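PDB 4FBC: protein synthesis inhibitor I from Hordeum vulgare, which is a plant protein of the ribosome-inactivating family, built from a mixed sheet and many helices, and holds adenosine monophosphate in a pocket. Local coordinates for residues L190-P193 / K194-A198; E206-A209 / Q210-W214; A220-K223 / T224-K227. The protein carries 3 engineered substitutions. All coordinates share one frame; numbering follows the deposited sequence.

Contact 1. Residues L190-P193 / K194-A198. Engineered in segment 194-198: Ala197 (natural residue Glu), Ala198 (natural residue Lys).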
# COMPACT_ATOMS: atom_id res chain seq x y z
N LEU A 190 17.74 1.09 1.52
CA LEU A 190 18.29 -0.26 1.70
C LEU A 190 18.74 -0.89 0.38
O LEU A 190 19.44 -1.90 0.38
CB LEU A 190 17.26 -1.17 2.38
CG LEU A 190 16.78 -0.77 3.77
CD1 LEU A 190 15.69 -1.73 4.25
CD2 LEU A 190 17.93 -0.71 4.77
N LEU A 191 18.33 -0.29 -0.74
CA LEU A 191 18.63 -0.85 -2.06
C LEU A 191 19.91 -0.24 -2.61
O LEU A 191 20.01 0.98 -2.76
CB LEU A 191 17.47 -0.60 -3.02
CG LEU A 191 16.15 -1.20 -2.54
CD1 LEU A 191 15.05 -0.93 -3.52
CD2 LEU A 191 16.30 -2.69 -2.28
N HIS A 192 20.89 -1.10 -2.91
CA HIS A 192 22.20 -0.64 -3.38
C HIS A 192 22.65 -1.46 -4.59
O HIS A 192 22.11 -2.54 -4.84
CB HIS A 192 23.23 -0.80 -2.26
CG HIS A 192 22.83 -0.16 -0.96
ND1 HIS A 192 22.83 1.21 -0.77
CD2 HIS A 192 22.43 -0.70 0.21
CE1 HIS A 192 22.45 1.48 0.46
NE2 HIS A 192 22.20 0.34 1.08
N PRO A 193 23.65 -0.96 -5.33
CA PRO A 193 24.24 -1.76 -6.41
C PRO A 193 24.95 -3.00 -5.86
O PRO A 193 25.20 -3.09 -4.65
CB PRO A 193 25.25 -0.81 -7.05
CG PRO A 193 24.79 0.56 -6.67
CD PRO A 193 24.19 0.41 -5.30
N LYS A 194 25.28 -3.94 -6.73
CA LYS A 194 25.85 -5.21 -6.29
C LYS A 194 27.25 -5.05 -5.72
O LYS A 194 27.73 -5.92 -5.00
CB LYS A 194 25.84 -6.24 -7.43
CG LYS A 194 24.45 -6.78 -7.72
CD LYS A 194 24.39 -7.60 -9.00
CE LYS A 194 22.95 -7.66 -9.54
NZ LYS A 194 22.60 -6.44 -10.34
N ALA A 195 27.89 -3.92 -6.01
CA ALA A 195 29.20 -3.60 -5.46
C ALA A 195 29.15 -3.27 -3.96
O ALA A 195 30.18 -3.19 -3.29
CB ALA A 195 29.83 -2.45 -6.23
N VAL A 196 27.93 -3.09 -3.44
CA VAL A 196 27.72 -2.76 -2.03
C VAL A 196 27.23 -4.00 -1.29
O VAL A 196 26.49 -4.82 -1.86
CB VAL A 196 26.74 -1.57 -1.90
CG1 VAL A 196 26.40 -1.27 -0.44
CG2 VAL A 196 27.31 -0.32 -2.58
N ALA A 197 27.66 -4.18 -0.04
CA ALA A 197 27.29 -5.35 0.76
C ALA A 197 25.77 -5.47 0.84
O ALA A 197 25.06 -4.47 0.80
CB ALA A 197 27.86 -5.25 2.14
N ALA A 198 25.28 -6.71 0.94
CA ALA A 198 23.85 -6.93 1.17
C ALA A 198 23.43 -6.23 2.45
O ALA A 198 24.19 -6.20 3.43
CB ALA A 198 23.54 -8.42 1.24
O HOH W 1 23.84 -4.17 -2.31

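Contact 2. Residues E206-A209 / Q210-W214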
# COMPACT_ATOMS: atom_id res chain seq x y z
N GLU A 206 8.32 5.49 14.90
CA GLU A 206 7.57 6.54 14.20
C GLU A 206 6.87 6.00 12.96
O GLU A 206 5.68 6.25 12.76
CB GLU A 206 8.48 7.72 13.82
CG GLU A 206 9.06 8.50 14.99
CD GLU A 206 10.33 7.88 15.54
OE1 GLU A 206 10.77 6.84 15.02
OE2 GLU A 206 10.89 8.44 16.51
N MET A 207 7.61 5.24 12.14
CA MET A 207 7.02 4.64 10.95
C MET A 207 5.99 3.57 11.28
O MET A 207 4.98 3.44 10.57
CB MET A 207 8.10 4.10 9.99
CG MET A 207 8.75 5.19 9.16
SD MET A 207 9.89 4.52 7.93
CE MET A 207 11.19 3.90 8.98
N LYS A 208 6.23 2.82 12.36
CA LYS A 208 5.23 1.85 12.81
C LYS A 208 3.94 2.59 13.14
O LYS A 208 2.86 2.17 12.72
CB LYS A 208 5.72 1.05 14.03
CG LYS A 208 4.61 0.19 14.67
CD LYS A 208 5.16 -0.80 15.69
CE LYS A 208 5.81 -0.11 16.88
NZ LYS A 208 6.50 -1.10 17.77
N ALA A 209 4.05 3.70 13.88
CA ALA A 209 2.87 4.50 14.24
C ALA A 209 2.17 5.05 13.00
O ALA A 209 0.93 5.02 12.91
CB ALA A 209 3.26 5.63 15.18
N GLN A 210 2.96 5.54 12.05
CA GLN A 210 2.42 6.01 10.77
C GLN A 210 1.66 4.90 10.04
O GLN A 210 0.50 5.09 9.66
CB GLN A 210 3.56 6.54 9.88
CG GLN A 210 4.21 7.83 10.39
CD GLN A 210 5.61 8.02 9.85
OE1 GLN A 210 5.99 7.40 8.85
NE2 GLN A 210 6.38 8.87 10.50
N VAL A 211 2.32 3.76 9.86
CA VAL A 211 1.69 2.61 9.20
C VAL A 211 0.37 2.22 9.89
O VAL A 211 -0.63 1.94 9.22
CB VAL A 211 2.65 1.40 9.11
CG1 VAL A 211 1.89 0.14 8.72
CG2 VAL A 211 3.76 1.69 8.08
N ASN A 212 0.37 2.23 11.22
CA ASN A 212 -0.82 1.86 11.98
C ASN A 212 -1.87 2.98 12.12
O ASN A 212 -2.91 2.78 12.76
CB ASN A 212 -0.42 1.31 13.36
CG ASN A 212 0.21 -0.08 13.28
OD1 ASN A 212 -0.04 -0.84 12.34
ND2 ASN A 212 1.02 -0.41 14.28
N GLY A 213 -1.60 4.14 11.52
CA GLY A 213 -2.50 5.29 11.61
C GLY A 213 -2.67 6.09 10.32
O GLY A 213 -2.82 7.31 10.36
N TRP A 214 -2.67 5.41 9.19
CA TRP A 214 -2.78 6.07 7.89
C TRP A 214 -4.04 6.94 7.78
O TRP A 214 -3.98 8.08 7.33
CB TRP A 214 -2.76 5.02 6.79
CG TRP A 214 -2.82 5.53 5.37
CD1 TRP A 214 -2.13 6.58 4.84
CD2 TRP A 214 -3.59 4.97 4.30
NE1 TRP A 214 -2.44 6.72 3.50
CE2 TRP A 214 -3.33 5.74 3.15
CE3 TRP A 214 -4.48 3.89 4.21
CZ2 TRP A 214 -3.93 5.46 1.92
CZ3 TRP A 214 -5.06 3.61 3.00
CH2 TRP A 214 -4.80 4.39 1.86

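Contact 3. Residues A220-K223 / T224-K227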
# COMPACT_ATOMS: atom_id res chain seq x y z
N ALA A 220 -5.96 14.15 9.62
CA ALA A 220 -5.32 15.31 10.24
C ALA A 220 -4.85 16.37 9.24
O ALA A 220 -4.97 17.57 9.48
CB ALA A 220 -4.16 14.87 11.14
N LEU A 221 -4.28 15.93 8.11
CA LEU A 221 -3.88 16.89 7.10
C LEU A 221 -5.08 17.48 6.35
O LEU A 221 -5.13 18.69 6.12
CB LEU A 221 -2.87 16.28 6.13
CG LEU A 221 -2.21 17.31 5.21
CD1 LEU A 221 -1.43 18.35 6.03
CD2 LEU A 221 -1.29 16.60 4.24
N LEU A 222 -6.04 16.63 6.00
CA LEU A 222 -7.25 17.09 5.30
C LEU A 222 -8.00 18.19 6.05
O LEU A 222 -8.56 19.11 5.45
CB LEU A 222 -8.19 15.92 5.01
CG LEU A 222 -7.70 14.94 3.93
CD1 LEU A 222 -8.53 13.66 3.94
CD2 LEU A 222 -7.76 15.61 2.57
N LYS A 223 -8.01 18.09 7.38
CA LYS A 223 -8.67 19.09 8.21
C LYS A 223 -8.08 20.48 8.03
O LYS A 223 -8.79 21.49 8.13
CB LYS A 223 -8.64 18.67 9.68
CG LYS A 223 -9.59 17.54 10.00
CD LYS A 223 -9.50 17.11 11.45
CE LYS A 223 -10.46 15.96 11.72
NZ LYS A 223 -10.40 15.50 13.14
N THR A 224 -6.79 20.56 7.74
CA THR A 224 -6.14 21.86 7.59
C THR A 224 -6.52 22.57 6.28
O THR A 224 -6.30 23.78 6.13
CB THR A 224 -4.59 21.75 7.72
OG1 THR A 224 -4.06 21.02 6.61
CG2 THR A 224 -4.20 21.07 9.03
N ASP A 225 -7.10 21.82 5.34
CA ASP A 225 -7.52 22.40 4.06
C ASP A 225 -8.89 23.07 4.12
O ASP A 225 -9.25 23.87 3.25
CB ASP A 225 -7.54 21.33 2.97
CG ASP A 225 -6.18 20.70 2.75
OD1 ASP A 225 -5.15 21.38 2.95
OD2 ASP A 225 -6.17 19.51 2.34
N VAL A 226 -9.67 22.72 5.15
CA VAL A 226 -11.03 23.25 5.29
C VAL A 226 -10.96 24.76 5.49
O VAL A 226 -10.37 25.24 6.46
CB VAL A 226 -11.77 22.60 6.48
CG1 VAL A 226 -13.14 23.24 6.66
CG2 VAL A 226 -11.90 21.10 6.28
N LYS A 227 -11.55 25.52 4.56
CA LYS A 227 -11.55 26.98 4.68
C LYS A 227 -12.44 27.38 5.85
O LYS A 227 -13.58 26.91 5.96
CB LYS A 227 -12.02 27.65 3.38
CG LYS A 227 -11.10 27.46 2.17
CD LYS A 227 -9.62 27.67 2.52
CE LYS A 227 -8.82 28.22 1.34
NZ LYS A 227 -9.29 27.69 0.02

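Contact 1. Residues L190-P193 / K194-A198
His192 and Val196 meet at an oblique angle across a tight turn, the isopropyl group lying against the root of the imidazole. The CB atoms of His192 and Val196 are 3.6 Å apart, and Val196 CG1 reaches His192 CG at 3.8 Å. Val196 chi1 of 175° sets CG1 anti to its backbone N, which brings this methyl to the histidine; the other methyl, CG2, lies 4.2 Å from Pro193 CD, a looser apolar touch. The backbone closes the same turn: Val196 N donates to Pro193 O over 3.0 Å, with an N-H...O angle of 159°. A water lies within hydrogen-bonding distance of both Pro193 O (2.9 Å) and Val196 O (2.8 Å) and bridges them, though it has more acceptors near it than protons to give. At the entry to the turn, His192 O accepts a hydrogen bond from Arg136. The two alanines that follow the turn, Ala197 and Ala198, are engineered. The i to i+3 bond and the Lys194 and Ala195 backbone angles define a type I beta turn, Pro193 to Val196, in the surface loop between helix 181-190 and strand 200-201.

Contact 2. Residues E206-A209 / Q210-W214
Met207 O receives the shortest hydrogen bond here, from Val211 N at 2.8 Å, and the N-H...O angle of 173° makes it nearly straight. Gln210 N to Glu206 O and Asn212 N to Lys208 O, both 2.9 Å, complete three successive i to i+4 bonds, the repeat of an alpha helix. The side chains of the later residues fold back over these same carbonyls. Gln210 chi1 of -68° puts CG beside its own backbone N, and CG thereby comes to 3.2 Å from Glu206 O. Gln210 lies slantwise to Met207, its OE1 3.5 Å from Met207 CG. This buried amide has partners on both its polar atoms: Thr182 OG1 bonds to OE1, and NE2 bonds to Met243 O. Asn212, one turn after Lys208, brings ND2 to 3.7 Å from Lys208 CG, and the two polar ends then part: ND2 bonds to Thr126 O, whereas the lysine ammonium forms a salt bridge with Asp127 and a hydrogen bond to Thr130. Met207 and Val211 instead turn to helix 181-190, where both touch Val183. At the end of helix 205-211 the pattern shortens, Gly213 N bonding to Gln210 O at 3.0 Å. Gly213 is also the N-cap of the next helix. The indole of Trp214 touches the bound adenosine monophosphate and makes a cation-pi contact with Arg179. Helix end, glycine N-cap and new helix together form a helix-to-helix junction, and the first residue of the new helix, Trp214, lines the ligand pocket.

Contact 3. Residues A220-K223 / T224-K227
Leu221 O accepts two hydrogen bonds from Thr224, one from OG1 at 2.6 Å and one from the backbone N at 3.0 Å, near the C-terminal end of helix 214-225. The amide bond is the first of three that reach back three residues, the 3-10-like pattern often found at a helix C-terminus. The hydroxyl lies in the carbonyl plane, while the amide stands 56° above it, so the two donors use different approaches to one oxygen. The threonine chi1 of 68° places OG1 between its backbone N and carbonyl carbon, folded back over the preceding turn; His47 NE2 bonds to the same hydroxyl. Next comes Asp225 N to Leu222 O at 3.1 Å, and then a weak bond from Val226 N to Lys223 O, consistent with a tightened last turn. Asp225 OD2 bonds to Ser46 OG, tying the helix end to strand 45-46 and the turn after it, which also supplies His47. Outward lies the packing. Leu221 CD1 comes to 3.8 Å from Thr224 OG1, and this leucine also touches Ala248 and Ala251 of helix 248-254, while Leu222 packs on His44. On the threonine's other branch, CG2 sits 3.6 Å from Ala220 O, and Val226 CG2 lies equally far, 3.6 Å, from Lys223 O.

Overall arrangement
The three contacts come in series along the chain, each local to a continuous stretch. Contact 1 is a surface turn following helix 181-190, contact 2 the end of helix 205-211, and contact 3 the end of helix 214-225. Contacts 1 and 2 have centres 27 Å apart, yet helix 181-190 relates them, since it runs into the turn and packs against contact 2. Contacts 2 and 3 lie 19 Å apart between centres; helix 214-225 begins at Trp214 of contact 2, at the ligand pocket, and ends in contact 3. Contact 1, a turn, and contact 3, a helix end, have centres 24 and 23 Å from the chain centre, against 13 Å for contact 2.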